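Long-range contact in C-glycoside 3-oxidase (Microbacterium trichothecenolyticum, PDB 7DVE), which uses FAD and molecular oxygen to oxidise the C3 hydroxyl of the sugar in C-glycosides such as isoorientin and mangiferin: residues A[321-333]-A[341-353]. Numbering follows the deposited sequence.
Sequences QTGLSEYTGVTWV and FHGQVMQLDASPV
Gln347 reaches into the loop 325-329 and grips it by its backbone. Its OE1 accepts from Tyr327 N and, at 2.7 Å, from Gly329 N; the two amides arrive from opposite faces of the carboxamide. On the other branch NE2 donates to Ser325 O at 2.7 Å, this oxygen lying in the amide plane of Gln347 though NE2 stands above the carbonyl plane of Ser325, and also to Asp349 OD1. With CG between its own backbone N and carbonyl carbon (chi1 54°) and the chain extended beyond, Gln347 spans the distance to the loop, and four bonds fix the flip of its buried amide. Asp349 holds the loop at its start: OD2 takes Ser325 N nearly head-on at 2.8 Å and the Ser325 hydroxyl, 2.7 Å from OG, from above the carboxylate plane. An alanine in place of Gln347 would probably leave Tyr327 N and Gly329 N without their acceptor and Ser325 O and Asp349 OD1 without their donor, with Asp349 and the strand pairing left to hold the loop.

Beyond the loop the backbones pair antiparallel. Gln347 N bonds Gly329 O, then Thr331-Val345 and Val333-Gly343 are each joined by two reciprocal N-H...O bonds. Gly343 sits directly across from Val333, where a CB would come tight against Val333 CB.

Apolar contact is lighter: Val330 CG2 meets Ala350 CB at 3.8 Å, while CG1 lies 4.2 Å from Met346 CG. Past them the side chains of Trp332 and His342 cross at about a right angle, ring planes inclined at 47°, and a water links Trp332 NE1 to His342 ND1. His342 NE2 donates to Gln344 OE1 at 2.7 Å, an oxygen also bonded by Asn488.

Strands 330-333 and 341-347 thus form a beta hairpin between strands 196-204 and 366-373, within the antiparallel sheet of the substrate-binding domain characteristic of GMC oxidoreductases; Pro352 touches FAD, and the Gln344 side chain comes within about 5 Å of it.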
loop_
_atom_site.group_PDB
_atom_site.type_symbol
_atom_site.label_atom_id
_atom_site.label_comp_id
_atom_site.label_asym_id
_atom_site.label_seq_id
_atom_site.Cartn_x
_atom_site.Cartn_y
_atom_site.Cartn_z
ATOM N N GLN A 321 23.543 -2.824 -10.043
ATOM C CA GLN A 321 23.180 -4.193 -9.698
ATOM C C GLN A 321 22.255 -4.273 -8.487
ATOM O O GLN A 321 21.601 -5.304 -8.299
ATOM C CB GLN A 321 24.430 -5.035 -9.444
ATOM C CG GLN A 321 24.336 -6.415 -10.058
ATOM C CD GLN A 321 25.134 -7.443 -9.287
ATOM O OE1 GLN A 321 26.028 -7.108 -8.503
ATOM N NE2 GLN A 321 24.802 -8.712 -9.492
ATOM N N THR A 322 22.213 -3.238 -7.650
ATOM C CA THR A 322 21.134 -3.053 -6.697
ATOM C C THR A 322 20.521 -1.670 -6.896
ATOM O O THR A 322 21.128 -0.763 -7.472
ATOM C CB THR A 322 21.595 -3.204 -5.244
ATOM O OG1 THR A 322 22.199 -1.991 -4.808
ATOM C CG2 THR A 322 22.605 -4.305 -5.118
ATOM N N GLY A 323 19.295 -1.526 -6.435
ATOM C CA GLY A 323 18.652 -0.239 -6.501
ATOM C C GLY A 323 18.220 0.175 -7.898
ATOM O O GLY A 323 17.993 -0.642 -8.812
ATOM N N LEU A 324 18.095 1.487 -8.057
ATOM C CA LEU A 324 17.450 2.072 -9.215
ATOM C C LEU A 324 18.457 2.827 -10.063
ATOM O O LEU A 324 19.522 3.239 -9.601
ATOM C CB LEU A 324 16.327 3.026 -8.808
ATOM C CG LEU A 324 15.375 2.624 -7.688
ATOM C CD1 LEU A 324 14.545 3.840 -7.187
ATOM C CD2 LEU A 324 14.503 1.521 -8.178
ATOM N N SER A 325 18.096 2.993 -11.323
ATOM C CA SER A 325 18.806 3.912 -12.181
ATOM C C SER A 325 18.312 5.329 -11.917
ATOM O O SER A 325 17.297 5.555 -11.247
ATOM C CB SER A 325 18.567 3.553 -13.632
ATOM O OG SER A 325 17.181 3.768 -13.878
ATOM N N GLU A 326 19.022 6.300 -12.483
ATOM C CA GLU A 326 18.716 7.703 -12.243
ATOM C C GLU A 326 18.553 8.334 -13.606
ATOM O O GLU A 326 19.513 8.868 -14.161
ATOM C CB GLU A 326 19.807 8.363 -11.382
ATOM C CG GLU A 326 19.838 7.664 -9.992
ATOM C CD GLU A 326 20.747 8.299 -8.974
ATOM O OE1 GLU A 326 21.019 9.511 -9.067
ATOM O OE2 GLU A 326 21.189 7.564 -8.068
ATOM N N TYR A 327 17.344 8.236 -14.149
ATOM C CA TYR A 327 17.034 8.877 -15.419
ATOM C C TYR A 327 16.094 10.042 -15.142
ATOM O O TYR A 327 16.529 11.031 -14.551
ATOM C CB TYR A 327 16.457 7.869 -16.431
ATOM C CG TYR A 327 17.445 6.756 -16.772
ATOM C CD1 TYR A 327 18.750 7.045 -17.166
ATOM C CD2 TYR A 327 17.080 5.422 -16.686
ATOM C CE1 TYR A 327 19.651 6.038 -17.456
ATOM C CE2 TYR A 327 17.980 4.409 -16.981
ATOM C CZ TYR A 327 19.250 4.719 -17.360
ATOM O OH TYR A 327 20.131 3.703 -17.634
ATOM N N THR A 328 14.829 9.956 -15.546
ATOM C CA THR A 328 13.921 11.087 -15.401
ATOM C C THR A 328 13.225 11.134 -14.047
ATOM O O THR A 328 12.608 12.154 -13.729
ATOM C CB THR A 328 12.833 11.090 -16.502
ATOM O OG1 THR A 328 12.114 9.855 -16.484
ATOM C CG2 THR A 328 13.425 11.329 -17.884
ATOM N N GLY A 329 13.294 10.074 -13.247
ATOM C CA GLY A 329 12.633 10.105 -11.955
ATOM C C GLY A 329 11.142 9.814 -12.046
ATOM O O GLY A 329 10.669 9.053 -12.905
ATOM N N VAL A 330 10.401 10.421 -11.116
ATOM C CA VAL A 330 8.951 10.291 -11.010
ATOM C C VAL A 330 8.382 11.691 -10.802
ATOM O O VAL A 330 8.801 12.407 -9.886
ATOM C CB VAL A 330 8.530 9.354 -9.850
ATOM C CG1 VAL A 330 7.028 9.109 -9.855
ATOM C CG2 VAL A 330 9.267 8.013 -9.920
ATOM N N THR A 331 7.459 12.082 -11.669
ATOM C CA THR A 331 6.702 13.314 -11.561
ATOM C C THR A 331 5.250 13.020 -11.188
ATOM O O THR A 331 4.655 12.019 -11.624
ATOM C CB THR A 331 6.726 14.097 -12.875
ATOM O OG1 THR A 331 8.068 14.367 -13.253
ATOM C CG2 THR A 331 5.976 15.415 -12.747
ATOM N N TRP A 332 4.685 13.954 -10.430
ATOM C CA TRP A 332 3.364 13.874 -9.839
ATOM C C TRP A 332 2.462 14.913 -10.494
ATOM O O TRP A 332 2.803 16.098 -10.523
ATOM C CB TRP A 332 3.478 14.128 -8.339
ATOM C CG TRP A 332 2.195 14.190 -7.584
ATOM C CD1 TRP A 332 0.991 13.663 -7.959
ATOM C CD2 TRP A 332 1.992 14.793 -6.297
ATOM N NE1 TRP A 332 0.054 13.905 -6.989
ATOM C CE2 TRP A 332 0.638 14.603 -5.962
ATOM C CE3 TRP A 332 2.827 15.484 -5.404
ATOM C CZ2 TRP A 332 0.094 15.062 -4.767
ATOM C CZ3 TRP A 332 2.297 15.947 -4.222
ATOM C CH2 TRP A 332 0.936 15.740 -3.911
ATOM N N VAL A 333 1.328 14.468 -11.033
ATOM C CA VAL A 333 0.298 15.345 -11.578
ATOM C C VAL A 333 -0.896 15.242 -10.640
ATOM O O VAL A 333 -1.674 14.277 -10.726
ATOM C CB VAL A 333 -0.091 14.967 -13.015
ATOM C CG1 VAL A 333 -0.957 16.085 -13.627
ATOM C CG2 VAL A 333 1.156 14.679 -13.856
ATOM N N PHE A 341 -8.105 12.814 -11.266
ATOM C CA PHE A 341 -7.191 11.704 -11.499
ATOM C C PHE A 341 -5.854 11.973 -10.830
ATOM O O PHE A 341 -5.327 13.088 -10.884
ATOM C CB PHE A 341 -6.974 11.456 -13.004
ATOM C CG PHE A 341 -8.140 11.853 -13.833
ATOM C CD1 PHE A 341 -9.254 11.044 -13.901
ATOM C CD2 PHE A 341 -8.157 13.076 -14.487
ATOM C CE1 PHE A 341 -10.376 11.441 -14.638
ATOM C CE2 PHE A 341 -9.266 13.482 -15.222
ATOM C CZ PHE A 341 -10.379 12.664 -15.301
ATOM N N HIS A 342 -5.295 10.947 -10.207
ATOM C CA HIS A 342 -3.912 11.021 -9.756
ATOM C C HIS A 342 -3.021 10.559 -10.907
ATOM O O HIS A 342 -3.227 9.468 -11.450
ATOM C CB HIS A 342 -3.697 10.162 -8.516
ATOM C CG HIS A 342 -2.271 9.794 -8.281
ATOM N ND1 HIS A 342 -1.378 10.643 -7.662
ATOM C CD2 HIS A 342 -1.570 8.678 -8.607
ATOM C CE1 HIS A 342 -0.197 10.058 -7.594
ATOM N NE2 HIS A 342 -0.288 8.861 -8.154
ATOM N N GLY A 343 -2.055 11.386 -11.297
ATOM C CA GLY A 343 -1.176 11.082 -12.411
ATOM C C GLY A 343 0.261 10.933 -11.947
ATOM O O GLY A 343 0.738 11.699 -11.109
ATOM N N GLN A 344 0.951 9.957 -12.503
ATOM C CA GLN A 344 2.374 9.898 -12.274
ATOM C C GLN A 344 3.049 9.530 -13.580
ATOM O O GLN A 344 2.526 8.724 -14.358
ATOM C CB GLN A 344 2.746 8.910 -11.160
ATOM C CG GLN A 344 2.187 7.524 -11.317
ATOM C CD GLN A 344 2.188 6.753 -10.004
ATOM O OE1 GLN A 344 1.728 7.246 -8.954
ATOM N NE2 GLN A 344 2.707 5.535 -10.056
ATOM N N VAL A 345 4.193 10.176 -13.813
ATOM C CA VAL A 345 5.079 9.912 -14.936
ATOM C C VAL A 345 6.377 9.352 -14.373
ATOM O O VAL A 345 6.926 9.907 -13.416
ATOM C CB VAL A 345 5.334 11.191 -15.750
ATOM C CG1 VAL A 345 6.065 10.847 -17.030
ATOM C CG2 VAL A 345 4.039 11.885 -16.031
ATOM N N MET A 346 6.869 8.264 -14.960
ATOM C CA MET A 346 7.868 7.426 -14.314
ATOM C C MET A 346 8.897 6.922 -15.305
ATOM O O MET A 346 8.543 6.457 -16.386
ATOM C CB MET A 346 7.224 6.200 -13.627
ATOM C CG MET A 346 5.883 6.470 -12.948
ATOM S SD MET A 346 4.775 5.094 -12.959
ATOM C CE MET A 346 3.963 5.304 -14.536
ATOM N N GLN A 347 10.169 6.991 -14.919
ATOM C CA GLN A 347 11.169 6.141 -15.545
ATOM C C GLN A 347 10.754 4.693 -15.327
ATOM O O GLN A 347 10.108 4.364 -14.329
ATOM C CB GLN A 347 12.574 6.410 -14.955
ATOM C CG GLN A 347 12.712 6.311 -13.432
ATOM C CD GLN A 347 14.136 6.651 -12.934
ATOM O OE1 GLN A 347 14.640 7.765 -13.117
ATOM N NE2 GLN A 347 14.782 5.676 -12.310
ATOM N N LEU A 348 11.147 3.815 -16.252
ATOM C CA LEU A 348 10.513 2.497 -16.306
ATOM C C LEU A 348 10.820 1.641 -15.078
ATOM O O LEU A 348 9.973 0.841 -14.664
ATOM C CB LEU A 348 10.928 1.757 -17.567
ATOM C CG LEU A 348 10.619 2.505 -18.860
ATOM C CD1 LEU A 348 11.165 1.717 -20.065
ATOM C CD2 LEU A 348 9.136 2.760 -18.975
ATOM N N ASP A 349 12.012 1.776 -14.474
ATOM C CA ASP A 349 12.285 0.912 -13.327
ATOM C C ASP A 349 11.583 1.394 -12.059
ATOM O O ASP A 349 11.717 0.749 -11.013
ATOM C CB ASP A 349 13.810 0.742 -13.121
ATOM C CG ASP A 349 14.506 1.995 -12.607
ATOM O OD1 ASP A 349 13.858 3.053 -12.486
ATOM O OD2 ASP A 349 15.747 1.944 -12.403
ATOM N N ALA A 350 10.830 2.490 -12.144
ATOM C CA ALA A 350 9.948 2.962 -11.083
ATOM C C ALA A 350 8.487 2.811 -11.447
ATOM O O ALA A 350 7.639 3.444 -10.810
ATOM C CB ALA A 350 10.213 4.434 -10.753
ATOM N N SER A 351 8.174 2.039 -12.491
ATOM C CA SER A 351 6.747 1.887 -12.736
ATOM C C SER A 351 6.237 0.595 -12.099
ATOM O O SER A 351 6.959 -0.398 -12.065
ATOM C CB SER A 351 6.447 1.878 -14.235
ATOM O OG SER A 351 5.246 1.165 -14.519
ATOM N N PRO A 352 5.020 0.568 -11.551
ATOM C CA PRO A 352 4.496 -0.679 -10.980
ATOM C C PRO A 352 4.039 -1.667 -12.026
ATOM O O PRO A 352 3.772 -2.822 -11.693
ATOM C CB PRO A 352 3.304 -0.205 -10.127
ATOM C CG PRO A 352 2.880 1.079 -10.757
ATOM C CD PRO A 352 4.138 1.720 -11.289
ATOM N N VAL A 353 3.926 -1.253 -13.268
ATOM C CA VAL A 353 3.509 -2.117 -14.350
ATOM C C VAL A 353 4.581 -2.057 -15.423
ATOM O O VAL A 353 5.109 -0.981 -15.725
ATOM C CB VAL A 353 2.144 -1.685 -14.920
ATOM C CG1 VAL A 353 1.778 -2.556 -16.078
ATOM C CG2 VAL A 353 1.089 -1.741 -13.847
HETATM O O HOH W 1 -2.782 13.226 -6.815
HETATM O O HOH W 2 -3.750 13.849 -12.814
#